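Local structure of phosphonate monoester hydrolase (Ruegeria pomeroyi, 4UPK) at residues 462-467 and 506-511; 476-481 and 500-505. The protein is a hydrolase of the sulfatase family, within the alkaline phosphatase superfamily, whose assembly holds four protein chains. All coordinates share one frame; numbering follows the deposited sequence.

Contact 1 of 2, residues 462-467 and 506-511; sequences LRDARF and SRQMLR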
loop_
_atom_site.group_PDB
_atom_site.type_symbol
_atom_site.label_atom_id
_atom_site.label_comp_id
_atom_site.label_asym_id
_atom_site.label_seq_id
_atom_site.Cartn_x
_atom_site.Cartn_y
_atom_site.Cartn_z
ATOM N N LEU A 462 15.100 25.723 24.403
ATOM C CA LEU A 462 13.930 25.895 25.265
ATOM C C LEU A 462 13.864 27.359 25.717
ATOM O O LEU A 462 14.780 27.829 26.376
ATOM C CB LEU A 462 13.916 24.914 26.472
ATOM C CG LEU A 462 12.613 24.897 27.289
ATOM C CD1 LEU A 462 12.202 23.486 27.630
ATOM C CD2 LEU A 462 12.730 25.740 28.560
ATOM N N ARG A 463 12.795 28.069 25.351
ATOM C CA ARG A 463 12.612 29.479 25.693
ATOM C C ARG A 463 11.643 29.605 26.831
ATOM O O ARG A 463 10.442 29.452 26.651
ATOM C CB ARG A 463 12.159 30.325 24.494
ATOM C CG ARG A 463 13.140 30.300 23.330
ATOM C CD ARG A 463 12.582 30.975 22.117
ATOM N NE ARG A 463 13.347 30.607 20.929
ATOM C CZ ARG A 463 13.046 29.591 20.127
ATOM N NH1 ARG A 463 11.963 28.855 20.353
ATOM N NH2 ARG A 463 13.821 29.310 19.086
ATOM N N ASP A 464 12.183 29.854 28.011
ATOM C CA ASP A 464 11.465 30.063 29.252
ATOM C C ASP A 464 11.248 31.591 29.367
ATOM O O ASP A 464 11.864 32.354 28.612
ATOM C CB ASP A 464 12.353 29.465 30.375
ATOM C CG ASP A 464 12.046 29.820 31.801
ATOM O OD1 ASP A 464 11.029 29.339 32.322
ATOM O OD2 ASP A 464 12.869 30.506 32.422
ATOM N N ALA A 465 10.358 32.033 30.266
ATOM C CA ALA A 465 10.060 33.461 30.489
ATOM C C ALA A 465 11.328 34.314 30.790
ATOM O O ALA A 465 11.422 35.471 30.361
ATOM C CB ALA A 465 9.053 33.608 31.622
ATOM N N ARG A 466 12.298 33.712 31.516
ATOM C CA ARG A 466 13.560 34.326 31.903
ATOM C C ARG A 466 14.776 33.786 31.102
ATOM O O ARG A 466 15.619 34.562 30.666
ATOM C CB ARG A 466 13.796 34.141 33.415
ATOM C CG ARG A 466 15.094 34.790 33.880
ATOM C CD ARG A 466 15.304 34.710 35.353
ATOM N NE ARG A 466 16.654 35.154 35.679
ATOM C CZ ARG A 466 17.303 34.827 36.785
ATOM N NH1 ARG A 466 16.737 34.045 37.689
ATOM N NH2 ARG A 466 18.534 35.259 36.984
ATOM N N PHE A 467 14.885 32.467 30.961
ATOM C CA PHE A 467 16.039 31.884 30.295
ATOM C C PHE A 467 15.789 31.254 28.949
ATOM O O PHE A 467 14.657 30.907 28.598
ATOM C CB PHE A 467 16.689 30.835 31.205
ATOM C CG PHE A 467 17.256 31.304 32.527
ATOM C CD1 PHE A 467 18.552 31.797 32.609
ATOM C CD2 PHE A 467 16.529 31.165 33.702
ATOM C CE1 PHE A 467 19.099 32.184 33.842
ATOM C CE2 PHE A 467 17.079 31.549 34.933
ATOM C CZ PHE A 467 18.353 32.081 34.987
ATOM N N SER A 506 17.105 22.091 31.881
ATOM C CA SER A 506 17.483 20.873 31.161
ATOM C C SER A 506 16.523 19.703 31.500
ATOM O O SER A 506 16.190 18.912 30.609
ATOM C CB SER A 506 18.940 20.523 31.448
ATOM O OG SER A 506 19.505 19.817 30.358
ATOM N N ARG A 507 16.021 19.639 32.755
ATOM C CA ARG A 507 15.030 18.615 33.138
ATOM C C ARG A 507 13.702 18.929 32.455
ATOM O O ARG A 507 13.033 18.017 31.948
ATOM C CB ARG A 507 14.878 18.483 34.664
ATOM C CG ARG A 507 13.857 17.414 35.129
ATOM C CD ARG A 507 14.272 16.634 36.374
ATOM N NE ARG A 507 15.213 17.371 37.206
ATOM C CZ ARG A 507 16.438 16.965 37.486
ATOM N NH1 ARG A 507 16.864 15.784 37.065
ATOM N NH2 ARG A 507 17.249 17.735 38.195
ATOM N N GLN A 508 13.365 20.225 32.389
ATOM C CA GLN A 508 12.188 20.728 31.681
ATOM C C GLN A 508 12.288 20.377 30.179
ATOM O O GLN A 508 11.294 19.968 29.584
ATOM C CB GLN A 508 12.062 22.245 31.899
ATOM C CG GLN A 508 10.756 22.841 31.413
ATOM C CD GLN A 508 10.402 24.106 32.139
ATOM O OE1 GLN A 508 11.274 24.884 32.560
ATOM N NE2 GLN A 508 9.106 24.336 32.285
ATOM N N MET A 509 13.493 20.489 29.591
ATOM C CA MET A 509 13.768 20.110 28.195
ATOM C C MET A 509 13.671 18.601 27.994
ATOM O O MET A 509 13.123 18.160 26.978
ATOM C CB MET A 509 15.136 20.636 27.724
ATOM C CG MET A 509 15.418 20.318 26.265
ATOM S SD MET A 509 17.043 20.811 25.658
ATOM C CE MET A 509 16.694 22.534 25.212
ATOM N N LEU A 510 14.228 17.810 28.955
ATOM C CA LEU A 510 14.176 16.351 28.952
ATOM C C LEU A 510 12.710 15.903 28.973
ATOM O O LEU A 510 12.300 15.107 28.127
ATOM C CB LEU A 510 14.962 15.750 30.158
ATOM C CG LEU A 510 14.900 14.215 30.327
ATOM C CD1 LEU A 510 15.700 13.493 29.233
ATOM C CD2 LEU A 510 15.436 13.789 31.651
ATOM N N ARG A 511 11.921 16.466 29.895
ATOM C CA ARG A 511 10.487 16.162 30.027
ATOM C C ARG A 511 9.696 16.492 28.758
ATOM O O ARG A 511 8.809 15.719 28.409
ATOM C CB ARG A 511 9.867 16.877 31.227
ATOM C CG ARG A 511 10.283 16.295 32.558
ATOM C CD ARG A 511 9.308 16.711 33.649
ATOM N NE ARG A 511 9.528 15.992 34.905
ATOM C CZ ARG A 511 9.901 16.573 36.039
ATOM N NH1 ARG A 511 10.044 17.890 36.102
ATOM N NH2 ARG A 511 10.069 15.850 37.137
#
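Strand 458-463 runs past helix 499-515 with its closest backbone approach between Leu462 and Met509, whose CA atoms are 6.5 Å apart; no hydrogen bond joins the two segments, and the contact is carried by Leu462, Met509 and the aliphatic part of Gln508. The CB of Leu462 points toward the helix. With CG anti to the backbone N (chi1 -171°), its CD1 methyl is laid against the helix backbone, 3.8 Å from Met509 CA, and also meets Gln508, whose CG lies 4.1 Å from Leu462 CD1. Met509 answers from one flank: its chain runs out extended and then bends at the sulfur (chi3 -85°), which carries the terminal methyl back to the strand, with Met509 CE 3.9 Å from Leu462 CB. The same methyl lies by the backbone N of Leu462, a residue paired in the sheet with Leu469, and Leu469 packs on Met509 too.

Just past Arg463 the chain turns. Asp464 N donates to Phe467 O over 2.8 Å, closing a hairpin, and Asp464 OD2 accepts from Phe467 N at 3.2 Å in a nearly straight Asx-motif bond (169°), met on the anti side of the carboxylate. A weak second bond comes to this oxygen from Arg466 N. On the helix, Arg507 forms a salt bridge with Glu471 of the second subunit. A C-terminal helix packed on a small four-stranded antiparallel sheet, here with Leu462 and Met509 in the interface, is the familiar architecture of the C-terminal part of sulfatases.

Contact 2 of 2, residues 476-481 and 500-505; sequences LPPMLF and ADLARL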
loop_
_atom_site.group_PDB
_atom_site.type_symbol
_atom_site.label_atom_id
_atom_site.label_comp_id
_atom_site.label_asym_id
_atom_site.label_seq_id
_atom_site.Cartn_x
_atom_site.Cartn_y
_atom_site.Cartn_z
ATOM N N LEU A 476 29.183 18.897 23.074
ATOM C CA LEU A 476 29.361 20.354 23.134
ATOM C C LEU A 476 28.587 20.863 24.339
ATOM O O LEU A 476 27.460 20.408 24.556
ATOM C CB LEU A 476 28.838 21.029 21.861
ATOM C CG LEU A 476 29.673 20.876 20.600
ATOM C CD1 LEU A 476 28.930 21.450 19.411
ATOM C CD2 LEU A 476 31.052 21.560 20.741
ATOM N N PRO A 477 29.152 21.781 25.152
ATOM C CA PRO A 477 28.425 22.236 26.346
ATOM C C PRO A 477 27.138 23.030 26.076
ATOM O O PRO A 477 26.975 23.625 25.008
ATOM C CB PRO A 477 29.472 23.075 27.107
ATOM C CG PRO A 477 30.438 23.514 26.081
ATOM C CD PRO A 477 30.502 22.395 25.081
ATOM N N PRO A 478 26.200 23.072 27.061
ATOM C CA PRO A 478 24.984 23.867 26.857
ATOM C C PRO A 478 25.239 25.377 26.794
ATOM O O PRO A 478 26.329 25.855 27.137
ATOM C CB PRO A 478 24.131 23.529 28.088
ATOM C CG PRO A 478 25.080 23.068 29.114
ATOM C CD PRO A 478 26.200 22.401 28.381
ATOM N N MET A 479 24.224 26.122 26.345
ATOM C CA MET A 479 24.232 27.569 26.359
ATOM C C MET A 479 23.111 27.987 27.290
ATOM O O MET A 479 22.084 27.322 27.365
ATOM C CB MET A 479 24.010 28.203 24.961
ATOM C CG MET A 479 24.897 27.655 23.883
ATOM S SD MET A 479 24.838 28.681 22.423
ATOM C CE MET A 479 25.429 27.568 21.184
ATOM N N LEU A 480 23.309 29.065 28.006
ATOM C CA LEU A 480 22.282 29.606 28.880
ATOM C C LEU A 480 22.278 31.127 28.787
ATOM O O LEU A 480 23.289 31.748 29.054
ATOM C CB LEU A 480 22.425 29.113 30.312
ATOM C CG LEU A 480 21.266 29.485 31.252
ATOM C CD1 LEU A 480 20.006 28.734 30.892
ATOM C CD2 LEU A 480 21.665 29.262 32.705
ATOM N N PHE A 481 21.138 31.707 28.354
ATOM C CA PHE A 481 20.954 33.141 28.197
ATOM C C PHE A 481 19.884 33.632 29.165
ATOM O O PHE A 481 18.756 33.171 29.118
ATOM C CB PHE A 481 20.621 33.504 26.725
ATOM C CG PHE A 481 21.549 32.869 25.706
ATOM C CD1 PHE A 481 22.901 33.202 25.667
ATOM C CD2 PHE A 481 21.066 31.964 24.772
ATOM C CE1 PHE A 481 23.761 32.611 24.736
ATOM C CE2 PHE A 481 21.924 31.387 23.824
ATOM C CZ PHE A 481 23.265 31.719 23.809
ATOM N N ALA A 500 21.950 25.637 39.175
ATOM C CA ALA A 500 20.611 25.182 39.545
ATOM C C ALA A 500 19.571 25.528 38.465
ATOM O O ALA A 500 18.683 24.711 38.221
ATOM C CB ALA A 500 20.207 25.757 40.895
ATOM N N ASP A 501 19.693 26.716 37.796
ATOM C CA ASP A 501 18.793 27.126 36.713
ATOM C C ASP A 501 19.004 26.224 35.520
ATOM O O ASP A 501 18.027 25.765 34.926
ATOM C CB ASP A 501 19.010 28.586 36.306
ATOM C CG ASP A 501 18.781 29.617 37.393
ATOM O OD1 ASP A 501 17.694 29.602 38.013
ATOM O OD2 ASP A 501 19.627 30.515 37.534
ATOM N N LEU A 502 20.293 25.940 35.193
ATOM C CA LEU A 502 20.739 25.059 34.100
ATOM C C LEU A 502 20.157 23.645 34.268
ATOM O O LEU A 502 19.581 23.106 33.317
ATOM C CB LEU A 502 22.294 25.025 34.054
ATOM C CG LEU A 502 22.981 24.219 32.934
ATOM C CD1 LEU A 502 22.756 24.859 31.577
ATOM C CD2 LEU A 502 24.467 24.099 33.200
ATOM N N ALA A 503 20.279 23.066 35.486
ATOM C CA ALA A 503 19.763 21.736 35.797
ATOM C C ALA A 503 18.222 21.658 35.698
ATOM O O ALA A 503 17.680 20.669 35.176
ATOM C CB ALA A 503 20.249 21.299 37.176
ATOM N N ARG A 504 17.527 22.700 36.198
ATOM C CA ARG A 504 16.065 22.825 36.201
ATOM C C ARG A 504 15.496 22.931 34.775
ATOM O O ARG A 504 14.515 22.245 34.448
ATOM C CB ARG A 504 15.640 24.036 37.067
ATOM C CG ARG A 504 14.122 24.309 37.085
ATOM C CD ARG A 504 13.743 25.534 37.902
ATOM N NE ARG A 504 14.553 26.703 37.557
ATOM C CZ ARG A 504 14.262 27.578 36.604
ATOM N NH1 ARG A 504 13.147 27.451 35.888
ATOM N NH2 ARG A 504 15.078 28.591 36.357
ATOM N N LEU A 505 16.119 23.792 33.927
ATOM C CA LEU A 505 15.699 23.986 32.531
ATOM C C LEU A 505 15.960 22.765 31.660
ATOM O O LEU A 505 15.144 22.451 30.789
ATOM C CB LEU A 505 16.341 25.233 31.915
ATOM C CG LEU A 505 15.822 26.557 32.443
ATOM C CD1 LEU A 505 16.845 27.596 32.280
ATOM C CD2 LEU A 505 14.524 26.954 31.767
#
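Leu505 N donates to Asp501 O over 2.9 Å, a bond of the helical turn that Leu480 and Pro478 meet from the other segment. The motif is helix on sheet: helix 499-515 lies against strand 479-482, an outermost strand of the four-stranded antiparallel sheet within this chain; the side-chain contacts across it are apolar, with no hydrogen bond between the segments.

Leu480 points at the helix. Its CG is anti to the backbone N (chi1 -172°), which sends the branched end between Leu502 and Leu505, one turn apart. Leu480 CD1 meets Leu505 CD1 methyl to methyl at 3.6 Å, the two side chains crossing at about a right angle, while Leu480 CD2 lies 4.4 Å from the backbone N of Leu502. Leu502 leaves the helix along its flank, but the anti setting of its CG brings CD1 over to the strand. There it is set against the proline ring, 3.8 Å from Pro478 CG, again with the side chains roughly perpendicular. Pro478 and Leu502 both also pack on Arg507 of the second subunit, so this end of the contact borders the subunit interface. The strand backbone is held from elsewhere: Leu480 N donates to Asn491 OD1.

On the helix, both oxygens of the Asp501 carboxylate have partners, OD2 taking a bond with His498 ND1. The salt bridge on the other oxygen is long, Arg504 NH2 to Asp501 OD1 at 3.3 Å; it lies close to the guanidinium plane, yet reaches OD1 from the anti side, 34° out of the carboxylate plane.

How the contacts relate
Contacts 1 and 2 are successive stretches of a single interface, with helix 499-515 against the same four-stranded sheet and their centres 9 Å apart. Phe467, at the hairpin of contact 1, bridges them: Phe467 CB packs on Leu505 CD1 of contact 2 at 3.4 Å, and its ring end reaches Asp501. The other methyl of Leu505 meets the hairpin as well, Asp464 CB lying 3.6 Å from Leu505 CD2. Both contacts border the second subunit, where Arg511 NE, from the helix segment of contact 1, is hydrogen-bonded to Phe472 O of the other copy. Their centres lie about 22 Å (contact 1) and 26 Å (contact 2) from the centre of the chain, on the same side.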